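Local coordinates for protein trans-4-hydroxy-L-proline dehydratase (Clostridioides difficile 70-100-2010, PDB 6VXC) that uses glycyl radical chemistry to dehydrate trans-4-hydroxy-L-proline to (S)-1-pyrroline-5-carboxylate, in the anaerobic breakdown of 4-hydroxyproline, at residues F460-Y465 with G562-T567; V530-C535 with P651-G656. All blocks are in the same frame, centred on the assembly; numbering follows the deposited sequence.

Interaction 1: residues F460-Y465 with G562-T567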
loop_
_atom_site.group_PDB
_atom_site.type_symbol
_atom_site.label_atom_id
_atom_site.label_comp_id
_atom_site.label_asym_id
_atom_site.label_seq_id
_atom_site.Cartn_x
_atom_site.Cartn_y
_atom_site.Cartn_z
ATOM N N PHE A 460 14.110 -3.311 0.378
ATOM C CA PHE A 460 13.883 -2.307 1.425
ATOM C C PHE A 460 15.092 -1.406 1.626
ATOM O O PHE A 460 16.204 -1.883 1.822
ATOM C CB PHE A 460 13.548 -3.012 2.748
ATOM C CG PHE A 460 12.272 -3.814 2.720
ATOM C CD1 PHE A 460 11.338 -3.646 1.706
ATOM C CD2 PHE A 460 12.006 -4.739 3.732
ATOM C CE1 PHE A 460 10.152 -4.381 1.697
ATOM C CE2 PHE A 460 10.830 -5.473 3.729
ATOM C CZ PHE A 460 9.903 -5.296 2.719
ATOM N N GLY A 461 14.871 -0.101 1.588
ATOM C CA GLY A 461 15.942 0.861 1.777
ATOM C C GLY A 461 16.873 1.052 0.596
ATOM O O GLY A 461 17.831 1.815 0.712
ATOM N N LYS A 462 16.642 0.380 -0.533
ATOM C CA LYS A 462 17.545 0.507 -1.672
ATOM C C LYS A 462 16.804 0.687 -2.999
ATOM O O LYS A 462 17.440 0.641 -4.059
ATOM C CB LYS A 462 18.454 -0.712 -1.778
ATOM C CG LYS A 462 19.348 -0.995 -0.583
ATOM C CD LYS A 462 20.025 -2.349 -0.754
ATOM C CE LYS A 462 21.247 -2.515 0.155
ATOM N NZ LYS A 462 20.978 -2.047 1.523
ATOM N N GLU A 463 15.488 0.879 -2.979
ATOM C CA GLU A 463 14.702 0.838 -4.201
ATOM C C GLU A 463 13.603 1.880 -4.141
ATOM O O GLU A 463 12.980 2.085 -3.098
ATOM C CB GLU A 463 14.089 -0.571 -4.427
ATOM C CG GLU A 463 13.268 -0.681 -5.699
ATOM C CD GLU A 463 12.796 -2.099 -6.004
ATOM O OE1 GLU A 463 12.885 -2.978 -5.111
ATOM O OE2 GLU A 463 12.336 -2.336 -7.145
ATOM N N ALA A 464 13.377 2.539 -5.266
ATOM C CA ALA A 464 12.121 3.219 -5.531
ATOM C C ALA A 464 11.297 2.289 -6.408
ATOM O O ALA A 464 11.656 2.025 -7.560
ATOM C CB ALA A 464 12.357 4.567 -6.205
ATOM N N TYR A 465 10.208 1.767 -5.861
ATOM C CA TYR A 465 9.322 0.869 -6.603
ATOM C C TYR A 465 7.932 1.476 -6.497
ATOM O O TYR A 465 7.246 1.317 -5.487
ATOM C CB TYR A 465 9.392 -0.590 -6.102
ATOM C CG TYR A 465 9.207 -0.878 -4.610
ATOM C CD1 TYR A 465 10.150 -0.459 -3.678
ATOM C CD2 TYR A 465 8.143 -1.666 -4.154
ATOM C CE1 TYR A 465 10.003 -0.750 -2.311
ATOM C CE2 TYR A 465 7.994 -1.967 -2.810
ATOM C CZ TYR A 465 8.924 -1.509 -1.890
ATOM O OH TYR A 465 8.759 -1.812 -0.548
ATOM N N GLY A 562 17.781 8.361 -7.464
ATOM C CA GLY A 562 18.916 8.121 -6.585
ATOM C C GLY A 562 18.971 6.726 -5.974
ATOM O O GLY A 562 20.051 6.278 -5.577
ATOM N N ALA A 563 17.839 6.038 -5.875
ATOM C CA ALA A 563 17.837 4.692 -5.315
ATOM C C ALA A 563 18.700 3.752 -6.154
ATOM O O ALA A 563 18.849 3.927 -7.368
ATOM C CB ALA A 563 16.410 4.150 -5.253
ATOM N N ARG A 564 19.260 2.729 -5.498
ATOM C CA ARG A 564 20.053 1.743 -6.232
ATOM C C ARG A 564 19.217 1.060 -7.310
ATOM O O ARG A 564 19.715 0.771 -8.399
ATOM C CB ARG A 564 20.643 0.693 -5.286
ATOM C CG ARG A 564 21.495 -0.376 -5.984
ATOM C CD ARG A 564 22.206 -1.276 -4.953
ATOM N NE ARG A 564 23.035 -0.485 -4.049
ATOM C CZ ARG A 564 23.667 -0.947 -2.968
ATOM N NH1 ARG A 564 23.577 -2.229 -2.618
ATOM N NH2 ARG A 564 24.390 -0.110 -2.229
ATOM N N TYR A 565 17.967 0.757 -7.005
ATOM C CA TYR A 565 17.069 0.099 -7.938
ATOM C C TYR A 565 15.850 0.975 -8.178
ATOM O O TYR A 565 15.351 1.624 -7.257
ATOM C CB TYR A 565 16.632 -1.276 -7.412
ATOM C CG TYR A 565 17.782 -2.198 -7.038
ATOM C CD1 TYR A 565 18.502 -2.890 -8.019
ATOM C CD2 TYR A 565 18.129 -2.393 -5.713
ATOM C CE1 TYR A 565 19.526 -3.735 -7.683
ATOM C CE2 TYR A 565 19.170 -3.230 -5.356
ATOM C CZ TYR A 565 19.865 -3.906 -6.344
ATOM O OH TYR A 565 20.885 -4.754 -6.002
ATOM N N ASN A 566 15.355 0.962 -9.411
ATOM C CA ASN A 566 14.217 1.785 -9.788
ATOM C C ASN A 566 13.283 0.975 -10.669
ATOM O O ASN A 566 13.678 0.471 -11.724
ATOM C CB ASN A 566 14.669 3.076 -10.482
ATOM C CG ASN A 566 15.381 4.009 -9.528
ATOM O OD1 ASN A 566 14.751 4.805 -8.837
ATOM N ND2 ASN A 566 16.698 3.882 -9.449
ATOM N N THR A 567 12.066 0.802 -10.187
ATOM C CA THR A 567 11.015 0.118 -10.917
ATOM C C THR A 567 9.723 0.906 -10.768
ATOM O O THR A 567 9.547 1.670 -9.821
ATOM C CB THR A 567 10.817 -1.327 -10.409
ATOM O OG1 THR A 567 10.558 -1.290 -9.007
ATOM C CG2 THR A 567 12.053 -2.180 -10.656
#

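Interaction 2: residues V530-C535 with P651-G656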
loop_
_atom_site.group_PDB
_atom_site.type_symbol
_atom_site.label_atom_id
_atom_site.label_comp_id
_atom_site.label_asym_id
_atom_site.label_seq_id
_atom_site.Cartn_x
_atom_site.Cartn_y
_atom_site.Cartn_z
ATOM N N VAL A 530 5.081 11.708 -18.151
ATOM C CA VAL A 530 4.866 13.102 -17.772
ATOM C C VAL A 530 4.829 13.242 -16.256
ATOM O O VAL A 530 5.428 14.162 -15.684
ATOM C CB VAL A 530 3.577 13.644 -18.420
ATOM C CG1 VAL A 530 3.206 15.002 -17.829
ATOM C CG2 VAL A 530 3.746 13.753 -19.945
ATOM N N ILE A 531 4.078 12.362 -15.585
ATOM C CA ILE A 531 3.916 12.458 -14.133
ATOM C C ILE A 531 5.230 12.193 -13.416
ATOM O O ILE A 531 5.541 12.835 -12.405
ATOM C CB ILE A 531 2.790 11.512 -13.662
ATOM C CG1 ILE A 531 1.447 12.048 -14.159
ATOM C CG2 ILE A 531 2.788 11.341 -12.140
ATOM C CD1 ILE A 531 0.343 11.050 -14.092
ATOM N N GLU A 532 6.020 11.247 -13.922
ATOM C CA GLU A 532 7.316 10.979 -13.323
ATOM C C GLU A 532 8.204 12.223 -13.357
ATOM O O GLU A 532 8.893 12.527 -12.378
ATOM C CB GLU A 532 7.990 9.817 -14.050
ATOM C CG GLU A 532 9.213 9.297 -13.338
ATOM C CD GLU A 532 9.845 8.087 -13.995
ATOM O OE1 GLU A 532 9.247 7.510 -14.937
ATOM O OE2 GLU A 532 10.952 7.726 -13.545
ATOM N N ASN A 533 8.190 12.960 -14.473
ATOM C CA ASN A 533 8.938 14.215 -14.552
ATOM C C ASN A 533 8.449 15.228 -13.534
ATOM O O ASN A 533 9.244 15.882 -12.859
ATOM C CB ASN A 533 8.825 14.800 -15.953
ATOM C CG ASN A 533 9.779 14.175 -16.901
ATOM O OD1 ASN A 533 10.935 14.568 -16.951
ATOM N ND2 ASN A 533 9.318 13.203 -17.664
ATOM N N ILE A 534 7.133 15.390 -13.441
ATOM C CA ILE A 534 6.556 16.379 -12.541
ATOM C C ILE A 534 6.943 16.081 -11.098
ATOM O O ILE A 534 7.370 16.974 -10.360
ATOM C CB ILE A 534 5.027 16.433 -12.729
ATOM C CG1 ILE A 534 4.678 17.067 -14.081
ATOM C CG2 ILE A 534 4.363 17.147 -11.571
ATOM C CD1 ILE A 534 3.183 17.025 -14.439
ATOM N N CYS A 535 6.844 14.814 -10.684
ATOM C CA CYS A 535 7.207 14.467 -9.310
ATOM C C CYS A 535 8.689 14.693 -9.044
ATOM O O CYS A 535 9.058 15.208 -7.990
ATOM C CB CYS A 535 6.826 13.018 -9.007
ATOM S SG CYS A 535 5.030 12.772 -9.032
ATOM N N PRO A 651 10.955 1.400 -20.474
ATOM C CA PRO A 651 11.816 2.247 -19.632
ATOM C C PRO A 651 11.018 3.258 -18.823
ATOM O O PRO A 651 9.967 3.731 -19.243
ATOM C CB PRO A 651 12.722 2.963 -20.645
ATOM C CG PRO A 651 12.029 2.828 -21.985
ATOM C CD PRO A 651 10.875 1.870 -21.865
ATOM N N THR A 652 11.531 3.580 -17.643
ATOM C CA THR A 652 11.062 4.719 -16.869
ATOM C C THR A 652 11.957 5.926 -17.147
ATOM O O THR A 652 13.078 5.787 -17.630
ATOM C CB THR A 652 11.069 4.419 -15.368
ATOM O OG1 THR A 652 12.427 4.318 -14.922
ATOM C CG2 THR A 652 10.279 3.111 -15.048
ATOM N N VAL A 653 11.456 7.113 -16.798
ATOM C CA VAL A 653 12.188 8.342 -17.111
ATOM C C VAL A 653 13.516 8.369 -16.376
ATOM O O VAL A 653 14.546 8.737 -16.943
ATOM C CB VAL A 653 11.347 9.585 -16.777
ATOM C CG1 VAL A 653 12.178 10.858 -16.946
ATOM C CG2 VAL A 653 10.123 9.645 -17.666
ATOM N N CYS A 654 13.528 7.900 -15.128
ATOM C CA CYS A 654 14.689 8.048 -14.263
ATOM C C CYS A 654 15.576 6.811 -14.223
ATOM O O CYS A 654 16.280 6.597 -13.234
ATOM C CB CYS A 654 14.238 8.457 -12.864
ATOM S SG CYS A 654 13.460 10.124 -12.938
ATOM N N GLY A 655 15.553 5.996 -15.274
ATOM C CA GLY A 655 16.550 4.968 -15.475
ATOM C C GLY A 655 16.214 3.562 -15.013
ATOM O O GLY A 655 17.115 2.717 -14.977
ATOM N N GLY A 656 14.956 3.276 -14.680
ATOM C CA GLY A 656 14.514 1.943 -14.354
ATOM C C GLY A 656 13.657 1.348 -15.454
ATOM O O GLY A 656 13.760 1.721 -16.628
HETATM O O HOH W 1 11.956 5.318 -12.380
#

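Interaction 1: residues F460-Y465 with G562-T567
Lys462 and Ala464 supply three of the backbone atoms that join these two segments, and the bonds alternate as expected of parallel strands. Lys462 O accepts from Tyr565 N at 3.0 Å, Ala464 N donates to Tyr565 O at 2.9 Å, and Ala464 O receives Thr567 N at 2.9 Å in a nearly straight bond (172° at the hydrogen). Here strands 463-472 and 565-573 begin as parallel neighbours, consistent with the β/α barrel of glycyl radical enzymes; strand 463-472 follows shortly after Cys454 and Glu456, by similarity the radical and proton-acceptor residues. Glu463, Tyr465, Tyr565 and Thr567 share one face. The Glu463 chain runs extended, with CG anti to the backbone N (chi1 -179°), and lies roughly perpendicular to the Thr567 side chain. Thr567 OG1 donates to Glu463 OE2 at 2.8 Å, meeting it on the anti side, 27° out of the carboxylate plane. Lys441 pairs with the same oxygen, while Cys459 N occupies OE1. On the other face Ala464 CB rests against Asn566 OD1 at 3.6 Å, and Asn566 ND2 turns back to Ala563 O at 3.0 Å, an oxygen also bonded by Lys554. At the margin the Lys462 and Arg564 chains extend alongside each other, Lys462 CE 3.6 Å from Arg564 NH1; Asp549 balances the lysine, Asp445 and Asp550 the arginine.

Interaction 2: residues V530-C535 with P651-G656
Glu532 reaches from its helix to the turn at Val653 and Cys654, and the contact is chiefly hydrogen bonding. Each carboxylate oxygen takes one backbone N-H: Val653 N donates to Glu532 OE1 at 2.9 Å, Cys654 N to Glu532 OE2 at 3.0 Å. The first bond is the straighter, 161° at the hydrogen against 143°. Both donors stand well above the carboxylate plane, so neither bond lies in that plane. An extended chain, with CG anti to the backbone N (chi1 -169°), delivers the acid to this position. A water adds a further link, donating to Glu532 OE2 at 2.9 Å and also hydrogen-bonding Thr652 OG1. OE2 is thereby gripped twice, while OE1, besides the Val653 N-H, has a long, weak ion pair with Arg568.

Van der Waals contacts accompany these bonds. The Val653 and Glu532 side chains run antiparallel alongside each other, Val653 CB 3.5 Å from Glu532 OE1, and the Cys654 CB lies 3.4 Å from Glu532 OE2. Asn533 sits nearly perpendicular to Val653, bringing ND2 to 3.6 Å from Val653 CG2; that amide nitrogen has its hydrogen bond with Ala529 O, within the helix.

Bonds within the loop hold the turn: Thr652 N donates to Gly656 O, and Gly656 N to Thr652 OG1 at 2.7 Å. Gly655, at positive phi, completes a type I β-turn with a G1 bulge, whose two central N-H groups are bound by an acid from helix 506-538.

Two ways of holding a chain together appear here. Interaction 1 is the more buried, a backbone ladder between neighbouring strands with a side-chain hydrogen bond on one face, packing on the other and a charged fringe at one end. Interaction 2, away from the annotated sites and smaller in buried area, joins a helix to a loop, and its hydrogen bonds depend on a single carboxylate. No element is held by both, yet they meet: the 651-656 loop leads into strand 657-661, which pairs with strand 565-573 of interaction 1. Their centres are 13 Å apart, and Asn566 CB packs on Gly656 CA at 4.0 Å, so the helix-bound loop adjoins the start of the sheet.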